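Local coordinates for protein alpha-glucosidase (PDB 5XFM) that hydrolyses beta-L-arabinopyranosides and alpha-galactosides as a bifunctional, calcium-containing glycoside hydrolase of family 97, at residues T138-E142 with V234-M238; H191-C197 with S221-D225; V214-G220 with D408-R414; E241-N245 with G366-D370. The protein carries 1 engineered substitution. All blocks are in the same frame, centred on the assembly; numbering follows the deposited sequence.

Contact 1 (T138-E142 with V234-M238); sequences TVKEE and VAFPM
Phe236 reaches across to strand 136-147 and packs its ring against Val139, Glu141 and Glu142. Two polar approaches come at the edge: Val139 O lies 3.5 Å from Phe236 CE2, and Glu142 OE2 lies 3.6 Å from Phe236 CE1, its carboxylate turned 73° from the ring. Oxygens suit this place because aromatic C-H groups carry a slight positive charge at the ring edge.

The apolar contacts are made by branches and methylenes. Val139 CG1 comes within 4.0 Å of Phe236 CZ, and the beta-branched residue keeps to the strand while offering this methyl. Glu142 adds its aliphatic part, CG standing 3.9 Å from Phe236 CZ. Its first torsion is off a staggered position (chi1 -91°) and the chain is extended beyond CG, crossing Phe236 at about a right angle; OE1 comes within 4.0 Å of Val234 CG1, those two side chains meeting at a slant.

On the backbone, Lys140 and Glu141 both face Asn58 on strand 47-59, a classic beta bulge; their charged side chains start away from Phe236. Strands 136-147 and 231-235 are antiparallel neighbours in a sheet of the N-terminal domain.

The segments exchange no hydrogen bonds. The buried Glu142 carboxylate is satisfied by a salt bridge to Arg261 and hydrogen bonds with Tyr218 OH and Thr144 OG1, which probably favour its ionised form and limit its rotation, leaving OE2 beside the ring edge.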
loop_
_atom_site.group_PDB
_atom_site.type_symbol
_atom_site.label_atom_id
_atom_site.label_comp_id
_atom_site.label_asym_id
_atom_site.label_seq_id
_atom_site.Cartn_x
_atom_site.Cartn_y
_atom_site.Cartn_z
ATOM N N THR A 138 0.453 -15.646 -24.300
ATOM C CA THR A 138 -0.296 -14.438 -24.007
ATOM C C THR A 138 -1.591 -14.838 -23.316
ATOM O O THR A 138 -2.411 -15.545 -23.895
ATOM C CB THR A 138 -0.624 -13.647 -25.284
ATOM O OG1 THR A 138 0.589 -13.299 -25.965
ATOM C CG2 THR A 138 -1.396 -12.381 -24.949
ATOM N N VAL A 139 -1.780 -14.393 -22.079
ATOM C CA VAL A 139 -3.025 -14.675 -21.371
ATOM C C VAL A 139 -4.073 -13.643 -21.759
ATOM O O VAL A 139 -3.987 -12.479 -21.364
ATOM C CB VAL A 139 -2.844 -14.678 -19.839
ATOM C CG1 VAL A 139 -4.182 -14.899 -19.146
ATOM C CG2 VAL A 139 -1.842 -15.743 -19.424
ATOM N N LYS A 140 -5.053 -14.075 -22.547
ATOM C CA LYS A 140 -6.083 -13.179 -23.055
ATOM C C LYS A 140 -6.976 -12.682 -21.926
ATOM O O LYS A 140 -7.415 -11.529 -21.939
ATOM C CB LYS A 140 -6.947 -13.873 -24.114
ATOM C CG LYS A 140 -6.210 -14.345 -25.359
ATOM C CD LYS A 140 -7.177 -14.958 -26.368
ATOM C CE LYS A 140 -6.435 -15.648 -27.509
ATOM N NZ LYS A 140 -5.658 -14.695 -28.355
ATOM N N GLU A 141 -7.240 -13.546 -20.947
ATOM C CA GLU A 141 -8.168 -13.167 -19.881
ATOM C C GLU A 141 -8.116 -14.104 -18.676
ATOM O O GLU A 141 -7.849 -15.280 -18.828
ATOM C CB GLU A 141 -9.580 -13.139 -20.475
ATOM C CG GLU A 141 -10.732 -12.978 -19.524
ATOM C CD GLU A 141 -12.048 -12.955 -20.273
ATOM O OE1 GLU A 141 -12.132 -13.629 -21.325
ATOM O OE2 GLU A 141 -12.989 -12.263 -19.829
ATOM N N GLU A 142 -8.349 -13.589 -17.475
ATOM C CA GLU A 142 -8.505 -14.456 -16.312
ATOM C C GLU A 142 -9.980 -14.589 -15.954
ATOM O O GLU A 142 -10.722 -13.608 -15.974
ATOM C CB GLU A 142 -7.704 -13.939 -15.108
ATOM C CG GLU A 142 -6.287 -14.492 -15.033
ATOM C CD GLU A 142 -5.503 -14.007 -13.823
ATOM O OE1 GLU A 142 -5.895 -14.302 -12.672
ATOM O OE2 GLU A 142 -4.475 -13.328 -14.028
ATOM N N VAL A 234 -11.342 -10.980 -11.616
ATOM C CA VAL A 234 -10.061 -10.355 -11.888
ATOM C C VAL A 234 -10.079 -9.750 -13.288
ATOM O O VAL A 234 -10.300 -10.453 -14.275
ATOM C CB VAL A 234 -8.907 -11.362 -11.777
ATOM C CG1 VAL A 234 -7.592 -10.722 -12.257
ATOM C CG2 VAL A 234 -8.785 -11.861 -10.342
ATOM N N ALA A 235 -9.880 -8.439 -13.366
ATOM C CA ALA A 235 -9.897 -7.745 -14.644
ATOM C C ALA A 235 -8.513 -7.214 -14.989
ATOM O O ALA A 235 -7.780 -6.758 -14.108
ATOM C CB ALA A 235 -10.914 -6.603 -14.616
ATOM N N PHE A 236 -8.169 -7.255 -16.275
ATOM C CA PHE A 236 -6.896 -6.732 -16.755
ATOM C C PHE A 236 -7.052 -5.233 -17.044
ATOM O O PHE A 236 -8.179 -4.733 -17.092
ATOM C CB PHE A 236 -6.446 -7.498 -18.005
ATOM C CG PHE A 236 -5.982 -8.897 -17.725
ATOM C CD1 PHE A 236 -5.713 -9.311 -16.427
ATOM C CD2 PHE A 236 -5.841 -9.813 -18.760
ATOM C CE1 PHE A 236 -5.299 -10.604 -16.168
ATOM C CE2 PHE A 236 -5.426 -11.108 -18.506
ATOM C CZ PHE A 236 -5.155 -11.503 -17.208
ATOM N N PRO A 237 -5.929 -4.505 -17.230
ATOM C CA PRO A 237 -6.042 -3.057 -17.459
ATOM C C PRO A 237 -6.866 -2.686 -18.691
ATOM O O PRO A 237 -7.020 -3.490 -19.611
ATOM C CB PRO A 237 -4.580 -2.605 -17.625
ATOM C CG PRO A 237 -3.777 -3.860 -17.805
ATOM C CD PRO A 237 -4.526 -4.933 -17.093
ATOM N N MET A 238 -7.406 -1.469 -18.688
ATOM C CA MET A 238 -8.184 -0.967 -19.810
ATOM C C MET A 238 -7.282 -0.560 -20.975
ATOM O O MET A 238 -6.180 -0.069 -20.768
ATOM C CB MET A 238 -9.046 0.211 -19.358
ATOM C CG MET A 238 -9.954 -0.140 -18.191
ATOM S SD MET A 238 -10.618 1.309 -17.361
ATOM C CE MET A 238 -9.122 2.037 -16.702
#

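Contact 2 (H191-C197 with S221-D225); sequences HGYTFPC and SRLSD
Tyr193 and Leu223 form a single antiparallel hydrogen-bonded pair, Tyr193 N giving to Leu223 O at 2.7 Å and Leu223 N returning a bond to Tyr193 O at 2.8 Å. Beside this bridge Gly192 CA comes within 3.2 Å of Leu223 O as a C-H...O contact; glycine fits both that closeness and a phi of 66°.

Arg222 fastens the loop on one side. Its CG lies between the backbone N and the carbonyl carbon (chi1 74°), and the chain then runs extended, laying CB by Tyr193 O and delivering NE to His191 O at 2.8 Å, the oxygen lying near the edge of the guanidinium. Asp225 works at the end of the segment: OD1 takes a weak bond from Gly192 N, while OD2 is bound by Ser187, and a water bonded to Tyr193 OH may reach it as well. The apolar side belongs to Leu223, whose CG packs 3.6 Å from Phe195 CE1 and whose CD1 lies 3.7 Å from Cys197 SG. A second water joins Phe195 N to Ser221 O.

Strand 222-223 is thus held between the 191-197 loop and strand 231-235, to which Arg222 and Ser224 make backbone bonds, while Phe195 and Pro196 lean on strand 206-212.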
loop_
_atom_site.group_PDB
_atom_site.type_symbol
_atom_site.label_atom_id
_atom_site.label_comp_id
_atom_site.label_asym_id
_atom_site.label_seq_id
_atom_site.Cartn_x
_atom_site.Cartn_y
_atom_site.Cartn_z
ATOM N N HIS A 191 -15.728 0.770 -13.997
ATOM C CA HIS A 191 -14.527 -0.012 -14.285
ATOM C C HIS A 191 -14.084 -0.857 -13.092
ATOM O O HIS A 191 -12.913 -1.215 -12.980
ATOM C CB HIS A 191 -13.394 0.912 -14.737
ATOM C CG HIS A 191 -13.717 1.701 -15.970
ATOM N ND1 HIS A 191 -13.990 1.109 -17.185
ATOM C CD2 HIS A 191 -13.812 3.036 -16.175
ATOM C CE1 HIS A 191 -14.243 2.045 -18.083
ATOM N NE2 HIS A 191 -14.139 3.224 -17.497
ATOM N N GLY A 192 -15.027 -1.203 -12.221
ATOM C CA GLY A 192 -14.719 -1.975 -11.030
ATOM C C GLY A 192 -13.849 -1.243 -10.022
ATOM O O GLY A 192 -13.906 -0.024 -9.910
ATOM N N TYR A 193 -13.028 -1.987 -9.291
ATOM C CA TYR A 193 -12.334 -1.442 -8.127
ATOM C C TYR A 193 -10.864 -1.845 -8.087
ATOM O O TYR A 193 -10.505 -2.945 -8.506
ATOM C CB TYR A 193 -13.034 -1.908 -6.851
ATOM C CG TYR A 193 -14.534 -1.780 -6.937
ATOM C CD1 TYR A 193 -15.170 -0.598 -6.595
ATOM C CD2 TYR A 193 -15.312 -2.838 -7.389
ATOM C CE1 TYR A 193 -16.540 -0.480 -6.684
ATOM C CE2 TYR A 193 -16.683 -2.726 -7.485
ATOM C CZ TYR A 193 -17.290 -1.546 -7.132
ATOM O OH TYR A 193 -18.651 -1.437 -7.221
ATOM N N THR A 194 -10.012 -0.965 -7.582
ATOM C CA THR A 194 -8.597 -1.305 -7.481
ATOM C C THR A 194 -8.277 -1.954 -6.139
ATOM O O THR A 194 -8.929 -1.671 -5.128
ATOM C CB THR A 194 -7.686 -0.081 -7.689
ATOM O OG1 THR A 194 -7.937 0.897 -6.675
ATOM C CG2 THR A 194 -7.907 0.503 -9.068
ATOM N N PHE A 195 -7.277 -2.835 -6.152
ATOM C CA PHE A 195 -6.818 -3.542 -4.957
ATOM C C PHE A 195 -6.200 -2.579 -3.955
ATOM O O PHE A 195 -5.736 -1.504 -4.338
ATOM C CB PHE A 195 -5.803 -4.639 -5.330
ATOM C CG PHE A 195 -6.402 -5.803 -6.075
ATOM C CD1 PHE A 195 -7.523 -6.461 -5.583
ATOM C CD2 PHE A 195 -5.841 -6.242 -7.265
ATOM C CE1 PHE A 195 -8.072 -7.535 -6.262
ATOM C CE2 PHE A 195 -6.387 -7.313 -7.952
ATOM C CZ PHE A 195 -7.506 -7.962 -7.449
ATOM N N PRO A 196 -6.220 -2.944 -2.660
ATOM C CA PRO A 196 -6.907 -4.130 -2.131
ATOM C C PRO A 196 -8.373 -3.834 -1.844
ATOM O O PRO A 196 -8.785 -2.668 -1.835
ATOM C CB PRO A 196 -6.126 -4.439 -0.850
ATOM C CG PRO A 196 -5.682 -3.081 -0.374
ATOM C CD PRO A 196 -5.370 -2.307 -1.637
ATOM N N CYS A 197 -9.149 -4.884 -1.614
ATOM C CA CYS A 197 -10.591 -4.745 -1.486
ATOM C C CYS A 197 -11.107 -5.431 -0.228
ATOM O O CYS A 197 -10.925 -6.632 -0.055
ATOM C CB CYS A 197 -11.267 -5.328 -2.722
ATOM S SG CYS A 197 -10.752 -4.542 -4.249
ATOM N N SER A 221 -3.528 -6.065 -11.943
ATOM C CA SER A 221 -4.943 -6.380 -12.106
ATOM C C SER A 221 -5.803 -5.660 -11.075
ATOM O O SER A 221 -5.289 -5.023 -10.154
ATOM C CB SER A 221 -5.172 -7.890 -12.026
ATOM O OG SER A 221 -4.723 -8.532 -13.206
ATOM N N ARG A 222 -7.115 -5.776 -11.240
ATOM C CA ARG A 222 -8.070 -5.124 -10.350
ATOM C C ARG A 222 -9.341 -5.969 -10.279
ATOM O O ARG A 222 -9.409 -7.036 -10.894
ATOM C CB ARG A 222 -8.402 -3.724 -10.845
ATOM C CG ARG A 222 -9.309 -3.745 -12.049
ATOM C CD ARG A 222 -9.563 -2.379 -12.605
ATOM N NE ARG A 222 -10.469 -2.469 -13.738
ATOM C CZ ARG A 222 -10.075 -2.701 -14.980
ATOM N NH1 ARG A 222 -8.789 -2.870 -15.237
ATOM N NH2 ARG A 222 -10.968 -2.777 -15.956
ATOM N N LEU A 223 -10.338 -5.517 -9.524
ATOM C CA LEU A 223 -11.622 -6.220 -9.511
ATOM C C LEU A 223 -12.623 -5.559 -10.455
ATOM O O LEU A 223 -12.668 -4.324 -10.576
ATOM C CB LEU A 223 -12.206 -6.296 -8.091
ATOM C CG LEU A 223 -11.558 -7.286 -7.116
ATOM C CD1 LEU A 223 -12.382 -7.440 -5.840
ATOM C CD2 LEU A 223 -11.307 -8.633 -7.775
ATOM N N SER A 224 -13.397 -6.387 -11.154
ATOM C CA SER A 224 -14.475 -5.895 -12.010
ATOM C C SER A 224 -15.638 -5.368 -11.177
ATOM O O SER A 224 -15.624 -5.426 -9.948
ATOM C CB SER A 224 -14.999 -6.996 -12.935
ATOM O OG SER A 224 -15.649 -8.024 -12.200
ATOM N N ASP A 225 -16.651 -4.846 -11.856
ATOM C CA ASP A 225 -17.928 -4.609 -11.206
ATOM C C ASP A 225 -18.516 -5.970 -10.819
ATOM O O ASP A 225 -18.085 -7.011 -11.333
ATOM C CB ASP A 225 -18.887 -3.846 -12.122
ATOM C CG ASP A 225 -18.663 -2.343 -12.080
ATOM O OD1 ASP A 225 -18.283 -1.766 -13.120
ATOM O OD2 ASP A 225 -18.910 -1.734 -11.020
HETATM O O HOH W 1 -20.110 -3.327 -8.484
HETATM O O HOH W 2 -6.120 -2.606 -8.955
#

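Contact 3 (V214-G220 with D408-R414); sequences VDSRYCG and DKQETMR
Gln410, in the first turn of helix 410-425 of the TIM-barrel domain, reaches into the type I beta turn Asp215-Tyr218 of the N-terminal domain. Its NE2 gives a nearly straight bond to Ser216 O at 2.6 Å (171°), the oxygen lying in the amide plane. Extended torsions, with CG anti to the backbone N (chi1 173°), provide the length required, and OE1 is engaged by Ala251 N, which settles which way round the amide sits.

One turn further along, Met413 packs against the loop. Its flexible chain bends at chi2 and chi3, putting CG 3.4 Å from Tyr218 O and SD 3.9 Å from Val214 CG1. Gly220 N gives a bond to Asp408 O at 3.0 Å, tying the far end of the loop to the residues just before the helix.

A second layer holds the turn in shape. Asp215 OD1 accepts from Arg217 N at 2.9 Å, an Asx turn, and the same carboxylate forms a salt bridge through OD2 to Arg217 NH2; Ser216 OG is bound to Glu417 of the helix. On the helix side, Gln410 CG covers one face of the Arg414 guanidinium. Beyond Gly220, a water gives one proton to Gly220 O at 3.0 Å and the other to Asp408 OD2 at 2.7 Å, an oxygen also bound by Tyr173 OH.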
loop_
_atom_site.group_PDB
_atom_site.type_symbol
_atom_site.label_atom_id
_atom_site.label_comp_id
_atom_site.label_asym_id
_atom_site.label_seq_id
_atom_site.Cartn_x
_atom_site.Cartn_y
_atom_site.Cartn_z
ATOM N N VAL A 214 3.564 -8.933 -8.620
ATOM C CA VAL A 214 3.471 -8.378 -9.964
ATOM C C VAL A 214 4.744 -7.628 -10.339
ATOM O O VAL A 214 5.136 -6.662 -9.676
ATOM C CB VAL A 214 2.275 -7.425 -10.109
ATOM C CG1 VAL A 214 2.303 -6.731 -11.475
ATOM C CG2 VAL A 214 0.972 -8.174 -9.878
ATOM N N ASP A 215 5.394 -8.089 -11.400
ATOM C CA ASP A 215 6.574 -7.415 -11.910
ATOM C C ASP A 215 6.462 -7.300 -13.411
ATOM O O ASP A 215 5.362 -7.331 -13.957
ATOM C CB ASP A 215 7.860 -8.152 -11.509
ATOM C CG ASP A 215 7.826 -9.645 -11.837
ATOM O OD1 ASP A 215 7.304 -10.037 -12.906
ATOM O OD2 ASP A 215 8.341 -10.431 -11.015
ATOM N N SER A 216 7.602 -7.225 -14.083
ATOM C CA SER A 216 7.628 -7.013 -15.524
ATOM C C SER A 216 6.959 -8.141 -16.316
ATOM O O SER A 216 6.648 -7.977 -17.494
ATOM C CB SER A 216 9.075 -6.804 -15.992
ATOM O OG SER A 216 9.849 -7.974 -15.835
ATOM N N ARG A 217 6.754 -9.291 -15.677
ATOM C CA ARG A 217 6.233 -10.467 -16.374
ATOM C C ARG A 217 4.702 -10.521 -16.449
ATOM O O ARG A 217 4.142 -11.480 -16.966
ATOM C CB ARG A 217 6.773 -11.743 -15.721
ATOM C CG ARG A 217 8.208 -12.064 -16.138
ATOM C CD ARG A 217 8.885 -13.060 -15.212
ATOM N NE ARG A 217 9.071 -12.522 -13.867
ATOM C CZ ARG A 217 9.304 -13.266 -12.787
ATOM N NH1 ARG A 217 9.376 -14.590 -12.890
ATOM N NH2 ARG A 217 9.461 -12.687 -11.603
ATOM N N TYR A 218 4.022 -9.489 -15.964
ATOM C CA TYR A 218 2.565 -9.484 -16.020
ATOM C C TYR A 218 2.031 -8.059 -15.997
ATOM O O TYR A 218 2.795 -7.096 -15.960
ATOM C CB TYR A 218 1.986 -10.278 -14.849
ATOM C CG TYR A 218 0.764 -11.132 -15.153
ATOM C CD1 TYR A 218 0.895 -12.365 -15.786
ATOM C CD2 TYR A 218 -0.507 -10.737 -14.749
ATOM C CE1 TYR A 218 -0.200 -13.171 -16.037
ATOM C CE2 TYR A 218 -1.620 -11.541 -14.996
ATOM C CZ TYR A 218 -1.459 -12.758 -15.641
ATOM O OH TYR A 218 -2.552 -13.562 -15.892
ATOM N N CYS A 219 0.711 -7.938 -16.009
ATOM C CA CYS A 219 0.056 -6.653 -15.841
ATOM C C CYS A 219 -0.436 -6.546 -14.403
ATOM O O CYS A 219 -0.544 -7.554 -13.707
ATOM C CB CYS A 219 -1.113 -6.517 -16.818
ATOM S SG CYS A 219 -2.376 -7.799 -16.595
ATOM N N GLY A 220 -0.724 -5.328 -13.957
ATOM C CA GLY A 220 -1.403 -5.139 -12.688
ATOM C C GLY A 220 -2.875 -5.430 -12.909
ATOM O O GLY A 220 -3.414 -5.101 -13.961
ATOM N N ASP A 408 -1.691 0.402 -15.649
ATOM C CA ASP A 408 -1.413 -0.926 -15.114
ATOM C C ASP A 408 -0.884 -1.897 -16.158
ATOM O O ASP A 408 -0.630 -3.061 -15.853
ATOM C CB ASP A 408 -2.686 -1.508 -14.469
ATOM C CG ASP A 408 -2.839 -1.124 -12.998
ATOM O OD1 ASP A 408 -1.853 -0.679 -12.373
ATOM O OD2 ASP A 408 -3.958 -1.275 -12.457
ATOM N N LYS A 409 -0.730 -1.428 -17.390
ATOM C CA LYS A 409 -0.249 -2.297 -18.454
ATOM C C LYS A 409 1.163 -2.806 -18.173
ATOM O O LYS A 409 1.962 -2.124 -17.522
ATOM C CB LYS A 409 -0.297 -1.573 -19.791
ATOM C CG LYS A 409 -1.699 -1.389 -20.333
ATOM C CD LYS A 409 -1.689 -0.603 -21.633
ATOM C CE LYS A 409 -3.056 -0.623 -22.304
ATOM N NZ LYS A 409 -3.108 0.352 -23.427
ATOM N N GLN A 410 1.460 -3.994 -18.697
ATOM C CA GLN A 410 2.738 -4.659 -18.490
ATOM C C GLN A 410 3.922 -3.769 -18.916
ATOM O O GLN A 410 4.985 -3.825 -18.319
ATOM C CB GLN A 410 2.747 -6.008 -19.236
ATOM C CG GLN A 410 4.096 -6.727 -19.239
ATOM C CD GLN A 410 4.016 -8.171 -19.705
ATOM O OE1 GLN A 410 3.208 -8.521 -20.564
ATOM N NE2 GLN A 410 4.895 -9.010 -19.171
ATOM N N GLU A 411 3.720 -2.963 -19.951
ATOM C CA GLU A 411 4.676 -1.943 -20.408
ATOM C C GLU A 411 5.076 -0.967 -19.276
ATOM O O GLU A 411 6.248 -0.557 -19.127
ATOM C CB GLU A 411 4.054 -1.196 -21.595
ATOM C CG GLU A 411 4.846 -0.048 -22.164
ATOM C CD GLU A 411 4.371 0.326 -23.562
ATOM O OE1 GLU A 411 4.130 -0.598 -24.372
ATOM O OE2 GLU A 411 4.232 1.537 -23.846
ATOM N N THR A 412 4.087 -0.612 -18.467
ATOM C CA THR A 412 4.304 0.285 -17.356
ATOM C C THR A 412 5.016 -0.454 -16.237
ATOM O O THR A 412 5.898 0.107 -15.578
ATOM C CB THR A 412 2.979 0.889 -16.844
ATOM O OG1 THR A 412 2.188 1.307 -17.960
ATOM C CG2 THR A 412 3.246 2.094 -15.941
ATOM N N MET A 413 4.634 -1.712 -16.016
ATOM C CA MET A 413 5.336 -2.565 -15.053
ATOM C C MET A 413 6.822 -2.642 -15.409
ATOM O O MET A 413 7.703 -2.537 -14.534
ATOM C CB MET A 413 4.732 -3.974 -15.018
ATOM C CG MET A 413 3.258 -4.024 -14.629
ATOM S SD MET A 413 2.947 -3.264 -13.023
ATOM C CE MET A 413 2.115 -1.769 -13.557
ATOM N N ARG A 414 7.085 -2.825 -16.702
ATOM C CA ARG A 414 8.445 -2.853 -17.226
ATOM C C ARG A 414 9.155 -1.573 -16.833
ATOM O O ARG A 414 10.301 -1.609 -16.360
ATOM C CB ARG A 414 8.448 -3.024 -18.748
ATOM C CG ARG A 414 8.158 -4.439 -19.212
ATOM C CD ARG A 414 8.061 -4.525 -20.732
ATOM N NE ARG A 414 7.651 -5.859 -21.173
ATOM C CZ ARG A 414 6.636 -6.100 -21.999
ATOM N NH1 ARG A 414 5.921 -5.097 -22.485
ATOM N NH2 ARG A 414 6.337 -7.344 -22.344
HETATM O O HOH W 3 -5.611 -3.036 -13.721
#

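Contact 4 (E241-N245 with G366-D370); sequences ENNGN and GYWND
Asn242 meets Trp368 where two irregular loops join the N-terminal domain to the TIM barrel. The 241-245 loop makes two overlapping turns through residues of left-handed (positive phi) conformation, with Gly244 N bonded to Glu241 O and Asn245 N to Asn242 O; asparagine and glycine tolerate the phi values this demands. The 366-370 loop follows barrel strand 357-363.

From CB, the Asn242 side chain swings CG anti to the backbone N (chi1 -158°), bringing CG within 4.2 Å of Trp368 CB. OD1 goes closer, 3.3 Å from Trp368 CB and 3.5 Å from Trp368 CG, its amide inclined 46° to the indole. ND2 turns back to its own loop and bonds Asn245 O at 3.0 Å, approaching from above that carbonyl plane, with a weak bond to Glu411 OE2 as well.

The aromatic pair is braced within its own loop: Trp368 CE3 sits over the centre of the Tyr367 ring, 3.6 Å above it. Trp368 NE1 is bound by Phe404 O and Tyr367 OH by Glu411, while Asn245 ND2 comes to the Tyr367 edge, 4.0 Å from CD1. Asn243, whose OD1 is bound by Arg168, presses its CB to 3.1 Å from Trp368 O.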
loop_
_atom_site.group_PDB
_atom_site.type_symbol
_atom_site.label_atom_id
_atom_site.label_comp_id
_atom_site.label_asym_id
_atom_site.label_seq_id
_atom_site.Cartn_x
_atom_site.Cartn_y
_atom_site.Cartn_z
ATOM N N GLU A 241 -5.673 2.946 -21.240
ATOM C CA GLU A 241 -4.599 3.357 -20.334
ATOM C C GLU A 241 -3.296 3.592 -21.114
ATOM O O GLU A 241 -3.176 3.172 -22.268
ATOM C CB GLU A 241 -4.375 2.317 -19.235
ATOM C CG GLU A 241 -5.495 2.240 -18.204
ATOM C CD GLU A 241 -5.224 1.212 -17.110
ATOM O OE1 GLU A 241 -4.221 1.366 -16.374
ATOM O OE2 GLU A 241 -6.010 0.244 -16.996
ATOM N N ASN A 242 -2.345 4.294 -20.495
ATOM C CA ASN A 242 -1.068 4.618 -21.139
ATOM C C ASN A 242 -1.298 5.373 -22.448
ATOM O O ASN A 242 -0.537 5.219 -23.410
ATOM C CB ASN A 242 -0.257 3.343 -21.391
ATOM C CG ASN A 242 1.226 3.607 -21.549
ATOM O OD1 ASN A 242 1.770 4.535 -20.953
ATOM N ND2 ASN A 242 1.889 2.791 -22.365
ATOM N N ASN A 243 -2.382 6.150 -22.479
ATOM C CA ASN A 243 -2.823 6.871 -23.675
ATOM C C ASN A 243 -3.073 5.955 -24.879
ATOM O O ASN A 243 -2.990 6.389 -26.022
ATOM C CB ASN A 243 -1.811 7.947 -24.048
ATOM C CG ASN A 243 -2.441 9.096 -24.802
ATOM O OD1 ASN A 243 -3.626 9.394 -24.634
ATOM N ND2 ASN A 243 -1.648 9.758 -25.629
ATOM N N GLY A 244 -3.372 4.683 -24.619
ATOM C CA GLY A 244 -3.623 3.734 -25.690
ATOM C C GLY A 244 -2.376 3.040 -26.212
ATOM O O GLY A 244 -2.439 2.320 -27.209
ATOM N N ASN A 245 -1.238 3.263 -25.558
ATOM C CA ASN A 245 0.006 2.589 -25.951
ATOM C C ASN A 245 0.205 1.274 -25.208
ATOM O O ASN A 245 -0.057 1.186 -24.010
ATOM C CB ASN A 245 1.212 3.495 -25.704
ATOM C CG ASN A 245 1.021 4.881 -26.282
ATOM O OD1 ASN A 245 0.982 5.061 -27.499
ATOM N ND2 ASN A 245 0.887 5.868 -25.409
ATOM N N GLY A 366 7.255 10.414 -20.299
ATOM C CA GLY A 366 7.774 10.819 -21.575
ATOM C C GLY A 366 6.656 10.947 -22.588
ATOM O O GLY A 366 6.473 12.016 -23.164
ATOM N N TYR A 367 5.904 9.871 -22.826
ATOM C CA TYR A 367 5.067 9.843 -24.024
ATOM C C TYR A 367 3.578 9.491 -23.875
ATOM O O TYR A 367 2.918 9.235 -24.880
ATOM C CB TYR A 367 5.692 8.878 -25.039
ATOM C CG TYR A 367 5.801 7.443 -24.564
ATOM C CD1 TYR A 367 4.704 6.588 -24.617
ATOM C CD2 TYR A 367 7.000 6.937 -24.078
ATOM C CE1 TYR A 367 4.793 5.281 -24.182
ATOM C CE2 TYR A 367 7.098 5.625 -23.645
ATOM C CZ TYR A 367 5.988 4.804 -23.700
ATOM O OH TYR A 367 6.063 3.496 -23.273
ATOM N N TRP A 368 3.014 9.530 -22.672
ATOM C CA TRP A 368 1.632 9.067 -22.542
ATOM C C TRP A 368 0.652 10.087 -21.948
ATOM O O TRP A 368 -0.555 9.827 -21.900
ATOM C CB TRP A 368 1.586 7.782 -21.703
ATOM C CG TRP A 368 2.269 7.912 -20.374
ATOM C CD1 TRP A 368 1.710 8.362 -19.211
ATOM C CD2 TRP A 368 3.628 7.592 -20.068
ATOM N NE1 TRP A 368 2.634 8.344 -18.203
ATOM C CE2 TRP A 368 3.823 7.874 -18.700
ATOM C CE3 TRP A 368 4.701 7.090 -20.816
ATOM C CZ2 TRP A 368 5.044 7.669 -18.063
ATOM C CZ3 TRP A 368 5.910 6.897 -20.187
ATOM C CH2 TRP A 368 6.074 7.183 -18.821
ATOM N N ASN A 369 1.156 11.235 -21.507
ATOM C CA ASN A 369 0.295 12.256 -20.920
ATOM C C ASN A 369 0.712 13.683 -21.281
ATOM O O ASN A 369 1.610 13.887 -22.101
ATOM C CB ASN A 369 0.250 12.094 -19.393
ATOM C CG ASN A 369 1.622 12.250 -18.735
ATOM O OD1 ASN A 369 2.432 13.100 -19.122
ATOM N ND2 ASN A 369 1.871 11.443 -17.717
ATOM N N ASP A 370 0.102 14.660 -20.611
ATOM C CA ASP A 370 0.354 16.079 -20.888
ATOM C C ASP A 370 1.080 16.809 -19.761
ATOM O O ASP A 370 0.912 18.011 -19.591
ATOM C CB ASP A 370 -0.954 16.817 -21.180
ATOM C CG ASP A 370 -1.600 16.379 -22.477
ATOM O OD1 ASP A 370 -0.869 16.078 -23.447
ATOM O OD2 ASP A 370 -2.844 16.351 -22.525
#

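Contacts 2 and 3 are buried, whereas contacts 1 and 4 are partly buried. Contacts 1 and 2 belong to the N-terminal domain and share a sheet, since strands 222-223 and 231-235 are neighbours in it; contacts 3 and 4 join that domain to the TIM barrel. The chemistry differs accordingly: contact 2 combines strand bonds with apolar packing, contact 3 seats a helix start through a buried amide and a methionine, contact 1 sets a ring beside a carboxylate bonded to other partners, and contact 4 sets aromatic rings beside asparagine amides. Contacts 3 and 4 are tied directly, Glu241 OE1 taking a bond from Asp408 N, and Pro237 CD of contact 1 packs on Gly220 O of contact 3.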